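Local coordinates for FMN reductase [NAD(P)H] (Bacillus subtilis, PDB 1ZCH), which reduces FMN at the expense of NADH or NADPH and also reduces nitroaromatic compounds, quinones, chromates and azo dyes, at residues V48-D53 with V75-C80; R56-S61 with W69-P74; V133-V138 with G160-H165. All coordinates share one frame; numbering follows the deposited sequence.

Contact 1. Residues V48-D53 with V75-C80; sequences VITVQD and VFLLFC
In Val48 CG1 lies opposite the backbone N (chi1 -179°), which leaves CG2 beside that N and lays it against the Phe79 ring, 3.7 Å from Phe79 CE1; CG1 stands over one face of the same ring. Leu77 turns its CG the other way, anti to the carbonyl carbon (chi1 -58°), and its CD2 lies alongside Thr50, 3.3 Å from Thr50 OG1. That hydroxyl is hydrogen-bonded to Asn182 of the second subunit, and the Leu77 methyl packs beside it. On the opposite sheet face the contacts are made close to the backbone, with Ile49 CB 4.1 Å from Leu78 CB. The two strands run antiparallel in the central sheet of the nitroreductase fold, strand 46-51 lying at its margin within this chain. Its far side does not end the sheet: Val48 to Thr50 form a parallel ladder with a strand of the second subunit, which carries the sheet across the dimer interface. Between the pair, Ile49 N bonds to Leu78 O (2.9 Å) and Leu78 N returns to Ile49 O (2.8 Å). The second hydrogen-bonded pair joins Val51 N to Phe76 O at 2.8 Å, with the donor nearly in line with the carbonyl, and Phe76 N to Val51 O at 3.0 Å. Val51 and Phe76 also rest on Ile60 of helix 54-63, while Phe79 packs on helix 104-127.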
loop_
_atom_site.group_PDB
_atom_site.type_symbol
_atom_site.label_atom_id
_atom_site.label_comp_id
_atom_site.label_asym_id
_atom_site.label_seq_id
_atom_site.Cartn_x
_atom_site.Cartn_y
_atom_site.Cartn_z
ATOM N N VAL A 48 3.882 -0.005 12.930
ATOM C CA VAL A 48 4.643 -1.224 12.721
ATOM C C VAL A 48 5.035 -1.808 14.067
ATOM O O VAL A 48 5.692 -1.143 14.865
ATOM C CB VAL A 48 5.937 -0.957 11.924
ATOM C CG1 VAL A 48 6.685 -2.274 11.699
ATOM C CG2 VAL A 48 5.608 -0.299 10.586
ATOM N N ILE A 49 4.611 -3.039 14.325
ATOM C CA ILE A 49 4.969 -3.708 15.569
ATOM C C ILE A 49 6.116 -4.653 15.213
ATOM O O ILE A 49 5.969 -5.498 14.328
ATOM C CB ILE A 49 3.805 -4.566 16.135
ATOM C CG1 ILE A 49 2.522 -3.736 16.257
ATOM C CG2 ILE A 49 4.207 -5.135 17.499
ATOM C CD1 ILE A 49 2.587 -2.620 17.272
ATOM N N THR A 50 7.258 -4.497 15.877
ATOM C CA THR A 50 8.402 -5.366 15.625
ATOM C C THR A 50 8.367 -6.461 16.675
ATOM O O THR A 50 8.382 -6.181 17.877
ATOM C CB THR A 50 9.741 -4.604 15.747
ATOM O OG1 THR A 50 9.801 -3.581 14.748
ATOM C CG2 THR A 50 10.923 -5.559 15.551
ATOM N N VAL A 51 8.302 -7.708 16.219
ATOM C CA VAL A 51 8.256 -8.846 17.124
ATOM C C VAL A 51 9.489 -9.714 16.921
ATOM O O VAL A 51 9.731 -10.218 15.823
ATOM C CB VAL A 51 6.994 -9.709 16.876
ATOM C CG1 VAL A 51 7.000 -10.919 17.801
ATOM C CG2 VAL A 51 5.736 -8.877 17.099
ATOM N N GLN A 52 10.278 -9.878 17.977
ATOM C CA GLN A 52 11.475 -10.702 17.893
ATOM C C GLN A 52 11.475 -11.762 18.992
ATOM O O GLN A 52 12.315 -12.661 18.997
ATOM C CB GLN A 52 12.729 -9.834 17.986
ATOM C CG GLN A 52 12.771 -8.723 16.946
ATOM C CD GLN A 52 14.055 -7.921 16.989
ATOM O OE1 GLN A 52 15.082 -8.344 16.460
ATOM N NE2 GLN A 52 14.006 -6.762 17.631
ATOM N N ASP A 53 10.526 -11.658 19.919
ATOM C CA ASP A 53 10.411 -12.634 21.001
ATOM C C ASP A 53 10.005 -13.966 20.383
ATOM O O ASP A 53 8.972 -14.059 19.716
ATOM C CB ASP A 53 9.344 -12.207 22.007
ATOM C CG ASP A 53 9.171 -13.212 23.129
ATOM O OD1 ASP A 53 10.061 -13.285 24.001
ATOM O OD2 ASP A 53 8.156 -13.937 23.136
ATOM N N VAL A 75 12.913 -11.956 12.685
ATOM C CA VAL A 75 12.073 -10.770 12.778
ATOM C C VAL A 75 10.719 -10.883 12.086
ATOM O O VAL A 75 10.623 -11.364 10.957
ATOM C CB VAL A 75 12.802 -9.541 12.174
ATOM C CG1 VAL A 75 11.885 -8.313 12.203
ATOM C CG2 VAL A 75 14.089 -9.265 12.942
ATOM N N PHE A 76 9.674 -10.447 12.785
ATOM C CA PHE A 76 8.326 -10.417 12.226
ATOM C C PHE A 76 7.784 -9.014 12.473
ATOM O O PHE A 76 7.683 -8.582 13.620
ATOM C CB PHE A 76 7.384 -11.416 12.902
ATOM C CG PHE A 76 5.980 -11.390 12.340
ATOM C CD1 PHE A 76 5.654 -12.126 11.200
ATOM C CD2 PHE A 76 5.001 -10.579 12.914
ATOM C CE1 PHE A 76 4.372 -12.053 10.639
ATOM C CE2 PHE A 76 3.716 -10.497 12.362
ATOM C CZ PHE A 76 3.401 -11.234 11.222
ATOM N N LEU A 77 7.450 -8.304 11.400
ATOM C CA LEU A 77 6.896 -6.960 11.518
ATOM C C LEU A 77 5.408 -7.033 11.203
ATOM O O LEU A 77 5.003 -7.711 10.259
ATOM C CB LEU A 77 7.555 -6.003 10.519
ATOM C CG LEU A 77 9.074 -5.830 10.572
ATOM C CD1 LEU A 77 9.505 -4.783 9.544
ATOM C CD2 LEU A 77 9.491 -5.407 11.975
ATOM N N LEU A 78 4.592 -6.349 11.996
ATOM C CA LEU A 78 3.157 -6.332 11.740
ATOM C C LEU A 78 2.757 -4.919 11.344
ATOM O O LEU A 78 2.925 -3.980 12.120
ATOM C CB LEU A 78 2.360 -6.751 12.978
ATOM C CG LEU A 78 0.842 -6.704 12.743
ATOM C CD1 LEU A 78 0.458 -7.715 11.674
ATOM C CD2 LEU A 78 0.105 -6.996 14.041
ATOM N N PHE A 79 2.253 -4.772 10.123
ATOM C CA PHE A 79 1.815 -3.473 9.627
ATOM C C PHE A 79 0.323 -3.352 9.900
ATOM O O PHE A 79 -0.473 -4.175 9.441
ATOM C CB PHE A 79 2.100 -3.361 8.125
ATOM C CG PHE A 79 3.560 -3.235 7.800
ATOM C CD1 PHE A 79 4.121 -1.990 7.531
ATOM C CD2 PHE A 79 4.390 -4.358 7.813
ATOM C CE1 PHE A 79 5.492 -1.860 7.282
ATOM C CE2 PHE A 79 5.759 -4.240 7.567
ATOM C CZ PHE A 79 6.311 -2.991 7.301
ATOM N N CYS A 80 -0.046 -2.327 10.663
ATOM C CA CYS A 80 -1.438 -2.094 11.033
ATOM C C CYS A 80 -1.922 -0.726 10.589
ATOM O O CYS A 80 -1.162 0.238 10.605
ATOM C CB CYS A 80 -1.606 -2.150 12.556
ATOM S SG CYS A 80 -0.932 -3.601 13.383
#

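Contact 2. Residues R56-S61 with W69-P74; sequences RKKKIS and WIDQAP. With FMN (flavin mononucleotide), chain D.
Lys57 reaches from helix 54-63 to the end of helix 68-72, its CB directed toward that helix and CG set anti to the backbone N (chi1 -172°). CG passes 3.5 Å from Ile70 O, crossing the isoleucine side chain, and CD stays beside the same carbonyl. Bends at the third and fourth torsions then turn the chain toward Ala73, bringing CE to 3.1 Å from Ala73 O. At the tip, NZ gives a hydrogen bond of 2.7 Å to Ala73 O, close to the carbonyl axis, and a longer one of 3.2 Å to Ile70 O, in the carbonyl plane on a lone pair. A water 2.8 Å from Lys57 NZ extends toward Asp71 OD1, a less certain link because Asp71 was modelled in two conformers. Next to these bonds, Ser61 CB rests 3.7 Å from Ile70 CG2, while Ser61 OG bonds to Gln67 O. With a methionine in place of Lys57 the ammonium group would be gone, and the carbonyls of Ile70 and Ala73 would probably lose their shared donor at the helix end. The CB of Trp69 points away from helix 54-63, and its CZ2 lies 3.4 Å from FMN O2. Pro74, four places after Ile70, has no N-H to continue the helical bonding; the lysine bonds to the Ile70 carbonyl instead, and its positive charge is likely to be favourable beside the carbonyl-rich C-terminal end of helix 68-72.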
loop_
_atom_site.group_PDB
_atom_site.type_symbol
_atom_site.label_atom_id
_atom_site.label_comp_id
_atom_site.label_asym_id
_atom_site.label_seq_id
_atom_site.Cartn_x
_atom_site.Cartn_y
_atom_site.Cartn_z
ATOM N N ARG A 56 6.314 -15.247 21.373
ATOM C CA ARG A 56 5.272 -14.415 20.784
ATOM C C ARG A 56 5.208 -14.616 19.270
ATOM O O ARG A 56 4.125 -14.715 18.692
ATOM C CB ARG A 56 5.536 -12.939 21.120
ATOM C CG ARG A 56 4.514 -11.962 20.546
ATOM C CD ARG A 56 4.759 -10.530 21.029
ATOM N NE ARG A 56 4.483 -10.376 22.458
ATOM C CZ ARG A 56 5.414 -10.274 23.402
ATOM N NH1 ARG A 56 6.704 -10.299 23.082
ATOM N NH2 ARG A 56 5.053 -10.158 24.673
ATOM N N LYS A 57 6.374 -14.686 18.638
ATOM C CA LYS A 57 6.454 -14.871 17.192
ATOM C C LYS A 57 5.887 -16.237 16.795
ATOM O O LYS A 57 5.241 -16.380 15.752
ATOM C CB LYS A 57 7.916 -14.727 16.739
ATOM C CG LYS A 57 8.122 -14.699 15.224
ATOM C CD LYS A 57 9.440 -14.026 14.830
ATOM C CE LYS A 57 10.663 -14.712 15.441
ATOM N NZ LYS A 57 10.791 -16.135 15.002
ATOM N N LYS A 58 6.118 -17.239 17.638
ATOM C CA LYS A 58 5.612 -18.581 17.373
ATOM C C LYS A 58 4.084 -18.554 17.405
ATOM O O LYS A 58 3.425 -19.170 16.567
ATOM C CB LYS A 58 6.150 -19.564 18.421
ATOM C CG LYS A 58 5.729 -21.011 18.215
ATOM C CD LYS A 58 6.330 -21.913 19.295
ATOM C CE LYS A 58 5.909 -23.369 19.119
ATOM N NZ LYS A 58 6.432 -24.246 20.213
ATOM N N LYS A 59 3.523 -17.825 18.366
ATOM C CA LYS A 59 2.072 -17.724 18.480
ATOM C C LYS A 59 1.502 -17.042 17.238
ATOM O O LYS A 59 0.459 -17.439 16.725
ATOM C CB LYS A 59 1.692 -16.917 19.723
ATOM C CG LYS A 59 2.149 -17.526 21.039
ATOM C CD LYS A 59 1.775 -16.629 22.209
ATOM C CE LYS A 59 2.234 -17.221 23.528
ATOM N NZ LYS A 59 1.614 -18.549 23.777
ATOM N N ILE A 60 2.189 -16.006 16.767
ATOM C CA ILE A 60 1.746 -15.287 15.578
ATOM C C ILE A 60 1.709 -16.246 14.393
ATOM O O ILE A 60 0.758 -16.250 13.608
ATOM C CB ILE A 60 2.696 -14.110 15.248
ATOM C CG1 ILE A 60 2.578 -13.032 16.329
ATOM C CG2 ILE A 60 2.364 -13.538 13.876
ATOM C CD1 ILE A 60 3.498 -11.834 16.122
ATOM N N SER A 61 2.754 -17.058 14.271
ATOM C CA SER A 61 2.847 -18.027 13.186
ATOM C C SER A 61 1.645 -18.970 13.182
ATOM O O SER A 61 1.092 -19.287 12.125
ATOM C CB SER A 61 4.134 -18.838 13.322
ATOM O OG SER A 61 4.218 -19.819 12.307
ATOM N N TRP A 69 8.189 -20.235 8.041
ATOM C CA TRP A 69 9.161 -19.166 7.846
ATOM C C TRP A 69 9.016 -18.039 8.867
ATOM O O TRP A 69 9.974 -17.319 9.136
ATOM C CB TRP A 69 9.086 -18.625 6.411
ATOM C CG TRP A 69 7.710 -18.595 5.819
ATOM C CD1 TRP A 69 6.817 -17.560 5.853
ATOM C CD2 TRP A 69 7.075 -19.650 5.087
ATOM N NE1 TRP A 69 5.666 -17.905 5.183
ATOM C CE2 TRP A 69 5.797 -19.183 4.704
ATOM C CE3 TRP A 69 7.462 -20.947 4.717
ATOM C CZ2 TRP A 69 4.903 -19.966 3.965
ATOM C CZ3 TRP A 69 6.572 -21.725 3.982
ATOM C CH2 TRP A 69 5.307 -21.231 3.616
ATOM N N ILE A 70 7.825 -17.894 9.443
ATOM C CA ILE A 70 7.591 -16.868 10.455
ATOM C C ILE A 70 8.356 -17.269 11.719
ATOM O O ILE A 70 9.032 -16.444 12.340
ATOM C CB ILE A 70 6.084 -16.742 10.794
ATOM C CG1 ILE A 70 5.321 -16.208 9.578
ATOM C CG2 ILE A 70 5.886 -15.817 11.997
ATOM C CD1 ILE A 70 3.817 -16.112 9.781
ATOM N N ASP A 71 8.250 -18.544 12.083
ATOM C CA ASP A 71 8.930 -19.079 13.262
ATOM C C ASP A 71 10.444 -19.076 13.041
ATOM O O ASP A 71 11.226 -18.754 13.941
ATOM C CB ASP A 71 8.450 -20.501 13.546
ATOM C CG ASP A 71 9.073 -21.083 14.794
ATOM O OD1 ASP A 71 8.800 -20.560 15.898
ATOM O OD2 ASP A 71 9.839 -22.060 14.673
ATOM N N GLN A 72 10.842 -19.452 11.832
ATOM C CA GLN A 72 12.245 -19.545 11.454
ATOM C C GLN A 72 13.003 -18.217 11.400
ATOM O O GLN A 72 14.128 -18.122 11.897
ATOM C CB GLN A 72 12.343 -20.260 10.102
ATOM C CG GLN A 72 13.748 -20.602 9.647
ATOM C CD GLN A 72 13.752 -21.335 8.317
ATOM O OE1 GLN A 72 13.319 -20.794 7.296
ATOM N NE2 GLN A 72 14.232 -22.575 8.322
ATOM N N ALA A 73 12.403 -17.193 10.798
ATOM C CA ALA A 73 13.060 -15.890 10.689
ATOM C C ALA A 73 13.127 -15.200 12.047
ATOM O O ALA A 73 12.231 -15.360 12.871
ATOM C CB ALA A 73 12.321 -15.005 9.692
ATOM N N PRO A 74 14.187 -14.410 12.288
ATOM C CA PRO A 74 14.373 -13.697 13.555
ATOM C C PRO A 74 13.478 -12.477 13.767
ATOM O O PRO A 74 13.292 -12.024 14.899
ATOM C CB PRO A 74 15.849 -13.316 13.512
ATOM C CG PRO A 74 16.067 -13.045 12.061
ATOM C CD PRO A 74 15.344 -14.203 11.398
HETATM N N1 FMN D . 3.247 -15.404 1.155
HETATM C C2 FMN D . 3.114 -16.379 2.075
HETATM O O2 FMN D . 3.815 -17.355 2.081
HETATM N N3 FMN D . 2.123 -16.306 3.115
HETATM C C4 FMN D . 1.253 -15.215 3.229
HETATM O O4 FMN D . 0.427 -15.199 4.124
HETATM C C4A FMN D . 1.398 -14.138 2.242
HETATM N N5 FMN D . 0.570 -13.046 2.290
HETATM C C5A FMN D . 0.854 -11.976 1.461
HETATM C C6 FMN D . 0.105 -10.766 1.661
HETATM C C7 FMN D . 0.359 -9.622 0.910
HETATM C C7M FMN D . -0.413 -8.351 1.202
HETATM C C8 FMN D . 1.388 -9.647 -0.147
HETATM C C8M FMN D . 1.735 -8.425 -0.959
HETATM C C9 FMN D . 2.117 -10.845 -0.389
HETATM C C9A FMN D . 1.873 -12.010 0.413
HETATM N N10 FMN D . 2.646 -13.259 0.303
HETATM C C10 FMN D . 2.454 -14.281 1.199
HETATM C "C1'" FMN D . 3.682 -13.381 -0.774
HETATM C "C2'" FMN D . 3.055 -13.651 -2.184
HETATM O "O2'" FMN D . 2.692 -15.037 -2.257
HETATM C "C3'" FMN D . 4.111 -13.283 -3.238
HETATM O "O3'" FMN D . 4.387 -11.872 -3.126
HETATM C "C4'" FMN D . 3.611 -13.576 -4.672
HETATM O "O4'" FMN D . 3.395 -14.977 -4.870
HETATM C "C5'" FMN D . 4.640 -13.030 -5.652
HETATM O "O5'" FMN D . 5.961 -13.867 -5.552
HETATM P P FMN D . 7.240 -13.096 -5.192
HETATM O O1P FMN D . 7.690 -12.329 -6.342
HETATM O O2P FMN D . 8.261 -14.060 -4.831
HETATM O O3P FMN D . 7.001 -12.190 -4.075
HETATM O O HOH W 1 9.419 -17.856 16.688
#

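Contact 3. Residues V133-V138 with G160-H165; sequences VPIGAV and GLVIGH. With FMN (flavin mononucleotide), chain D.
The FMN pocket has one wall in strand 131-135, whose residues Val133, Pro134 and Ile135 pair antiparallel with Val162, Leu161 and Gly160 and carry the flavin on their other side. Val133 takes the crowded position for CG1, between backbone N and carbonyl carbon (chi1 67°); this presses CG1 to 3.5 Å from Val162 CB and frees CG2 to reach the cofactor, 3.6 Å from FMN N1. In Ile135 one branch serves both partners: CG1 lies 3.8 Å from Val162 CG2, crossing that side chain at a slant, and its terminal CD1 goes on to the pyrimidine part of the ring system, 3.7 Å from FMN N3. From the other face of the strand, the Pro134 ring packs against the benzenoid part, with CB 3.6 Å from FMN C9. The backbone completes the site where the strand ends. Gly136 N donates to FMN N5 at 2.7 Å along a nearly straight line (166°), a bond that probably influences the electronics of the redox-active nitrogen; a beta carbon on this glycine would collide with FMN C6. Pairing with the neighbouring strand is distorted toward this end. The donor in the bond from Val162 N to Val133 O (2.9 Å) is already tilted from the carbonyl plane, and Ile135 N, 2.8 Å from Gly160 O, stands farther out, 57° above the plane; the return bond from Gly160 N to Ile135 O is also out of plane. Strand 131-135 is one of the two outermost strands of the sheet within this chain, and strand 155-164 lies between it and strand 75-82. Ile70 of helix 68-72 covers Ile135 and Val162 on one face, and Leu161 packs on helix 104-127 on the other.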
loop_
_atom_site.group_PDB
_atom_site.type_symbol
_atom_site.label_atom_id
_atom_site.label_comp_id
_atom_site.label_asym_id
_atom_site.label_seq_id
_atom_site.Cartn_x
_atom_site.Cartn_y
_atom_site.Cartn_z
ATOM N N VAL A 133 9.062 -11.713 3.144
ATOM C CA VAL A 133 7.836 -12.288 2.601
ATOM C C VAL A 133 6.679 -11.716 3.413
ATOM O O VAL A 133 6.662 -11.810 4.642
ATOM C CB VAL A 133 7.806 -13.844 2.637
ATOM C CG1 VAL A 133 7.766 -14.367 4.071
ATOM C CG2 VAL A 133 6.589 -14.339 1.851
ATOM N N PRO A 134 5.721 -11.065 2.738
ATOM C CA PRO A 134 4.591 -10.502 3.485
ATOM C C PRO A 134 3.696 -11.636 3.971
ATOM O O PRO A 134 3.760 -12.744 3.441
ATOM C CB PRO A 134 3.884 -9.622 2.452
ATOM C CG PRO A 134 4.965 -9.305 1.444
ATOM C CD PRO A 134 5.693 -10.626 1.333
ATOM N N ILE A 135 2.874 -11.355 4.978
ATOM C CA ILE A 135 1.969 -12.359 5.527
ATOM C C ILE A 135 0.562 -11.778 5.661
ATOM O O ILE A 135 0.231 -11.146 6.661
ATOM C CB ILE A 135 2.438 -12.847 6.922
ATOM C CG1 ILE A 135 3.837 -13.474 6.828
ATOM C CG2 ILE A 135 1.435 -13.852 7.482
ATOM C CD1 ILE A 135 3.900 -14.762 6.020
ATOM N N GLY A 136 -0.265 -11.994 4.645
ATOM C CA GLY A 136 -1.622 -11.480 4.689
ATOM C C GLY A 136 -2.512 -12.305 5.596
ATOM O O GLY A 136 -3.597 -11.863 5.982
ATOM N N ALA A 137 -2.043 -13.499 5.950
ATOM C CA ALA A 137 -2.800 -14.405 6.807
ATOM C C ALA A 137 -3.041 -13.873 8.218
ATOM O O ALA A 137 -3.762 -14.494 8.999
ATOM C CB ALA A 137 -2.104 -15.762 6.873
ATOM N N VAL A 138 -2.437 -12.736 8.557
ATOM C CA VAL A 138 -2.659 -12.160 9.878
ATOM C C VAL A 138 -4.127 -11.755 9.995
ATOM O O VAL A 138 -4.645 -11.569 11.096
ATOM C CB VAL A 138 -1.775 -10.914 10.134
ATOM C CG1 VAL A 138 -0.309 -11.319 10.165
ATOM C CG2 VAL A 138 -2.023 -9.852 9.061
ATOM N N GLY A 160 1.711 -8.869 7.762
ATOM C CA GLY A 160 2.963 -9.013 8.467
ATOM C C GLY A 160 4.045 -8.985 7.409
ATOM O O GLY A 160 3.757 -8.977 6.207
ATOM N N LEU A 161 5.294 -8.931 7.846
ATOM C CA LEU A 161 6.415 -8.958 6.927
ATOM C C LEU A 161 7.523 -9.707 7.644
ATOM O O LEU A 161 8.015 -9.262 8.680
ATOM C CB LEU A 161 6.898 -7.548 6.566
ATOM C CG LEU A 161 8.055 -7.535 5.551
ATOM C CD1 LEU A 161 7.579 -8.113 4.205
ATOM C CD2 LEU A 161 8.575 -6.116 5.366
ATOM N N VAL A 162 7.879 -10.862 7.101
ATOM C CA VAL A 162 8.942 -11.672 7.665
ATOM C C VAL A 162 10.261 -11.095 7.158
ATOM O O VAL A 162 10.370 -10.725 5.990
ATOM C CB VAL A 162 8.805 -13.144 7.207
ATOM C CG1 VAL A 162 10.016 -13.951 7.651
ATOM C CG2 VAL A 162 7.530 -13.748 7.784
ATOM N N ILE A 163 11.249 -10.993 8.040
ATOM C CA ILE A 163 12.556 -10.472 7.659
ATOM C C ILE A 163 13.663 -11.321 8.283
ATOM O O ILE A 163 13.587 -11.702 9.455
ATOM C CB ILE A 163 12.742 -9.000 8.109
ATOM C CG1 ILE A 163 11.659 -8.121 7.475
ATOM C CG2 ILE A 163 14.125 -8.497 7.693
ATOM C CD1 ILE A 163 11.763 -6.651 7.849
ATOM N N GLY A 164 14.684 -11.624 7.489
ATOM C CA GLY A 164 15.793 -12.420 7.981
ATOM C C GLY A 164 16.825 -12.656 6.896
ATOM O O GLY A 164 16.679 -12.170 5.777
ATOM N N HIS A 165 17.877 -13.397 7.227
ATOM C CA HIS A 165 18.919 -13.704 6.257
ATOM C C HIS A 165 18.496 -14.948 5.473
ATOM O O HIS A 165 18.160 -15.979 6.052
ATOM C CB HIS A 165 20.251 -13.913 6.990
ATOM C CG HIS A 165 20.768 -12.663 7.637
ATOM N ND1 HIS A 165 21.405 -11.670 6.926
ATOM C CD2 HIS A 165 20.676 -12.213 8.910
ATOM C CE1 HIS A 165 21.683 -10.660 7.732
ATOM N NE2 HIS A 165 21.250 -10.964 8.942
HETATM N N1 FMN D . 3.247 -15.404 1.155
HETATM C C2 FMN D . 3.114 -16.379 2.075
HETATM O O2 FMN D . 3.815 -17.355 2.081
HETATM N N3 FMN D . 2.123 -16.306 3.115
HETATM C C4 FMN D . 1.253 -15.215 3.229
HETATM O O4 FMN D . 0.427 -15.199 4.124
HETATM C C4A FMN D . 1.398 -14.138 2.242
HETATM N N5 FMN D . 0.570 -13.046 2.290
HETATM C C5A FMN D . 0.854 -11.976 1.461
HETATM C C6 FMN D . 0.105 -10.766 1.661
HETATM C C7 FMN D . 0.359 -9.622 0.910
HETATM C C7M FMN D . -0.413 -8.351 1.202
HETATM C C8 FMN D . 1.388 -9.647 -0.147
HETATM C C8M FMN D . 1.735 -8.425 -0.959
HETATM C C9 FMN D . 2.117 -10.845 -0.389
HETATM C C9A FMN D . 1.873 -12.010 0.413
HETATM N N10 FMN D . 2.646 -13.259 0.303
HETATM C C10 FMN D . 2.454 -14.281 1.199
HETATM C "C1'" FMN D . 3.682 -13.381 -0.774
HETATM C "C2'" FMN D . 3.055 -13.651 -2.184
HETATM O "O2'" FMN D . 2.692 -15.037 -2.257
HETATM C "C3'" FMN D . 4.111 -13.283 -3.238
HETATM O "O3'" FMN D . 4.387 -11.872 -3.126
HETATM C "C4'" FMN D . 3.611 -13.576 -4.672
HETATM O "O4'" FMN D . 3.395 -14.977 -4.870
HETATM C "C5'" FMN D . 4.640 -13.030 -5.652
HETATM O "O5'" FMN D . 5.961 -13.867 -5.552
HETATM P P FMN D . 7.240 -13.096 -5.192
HETATM O O1P FMN D . 7.690 -12.329 -6.342
HETATM O O2P FMN D . 8.261 -14.060 -4.831
HETATM O O3P FMN D . 7.001 -12.190 -4.075
#

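How the contacts relate
From the N terminus, strand 46-51 leads into helix 54-63, and helix 68-72 returns directly into strand 75-82. Contact 1 therefore closes an outer loop, within which contact 2 closes a shorter one by joining the two helices. Contact 3 opens only later, after helix 104-127, and closes its own loop in series with the others; none cross. Contacts 1 and 3 share one sheet, because strands 75-82 and 155-164 are neighbours: Leu161 N lies 2.7 Å from Leu77 O, a probable hydrogen bond. The helix pair of contact 2 packs over this sheet, Ile70 meeting Phe76 and Ala73 meeting Val162. Contacts 2 and 3 both touch FMN.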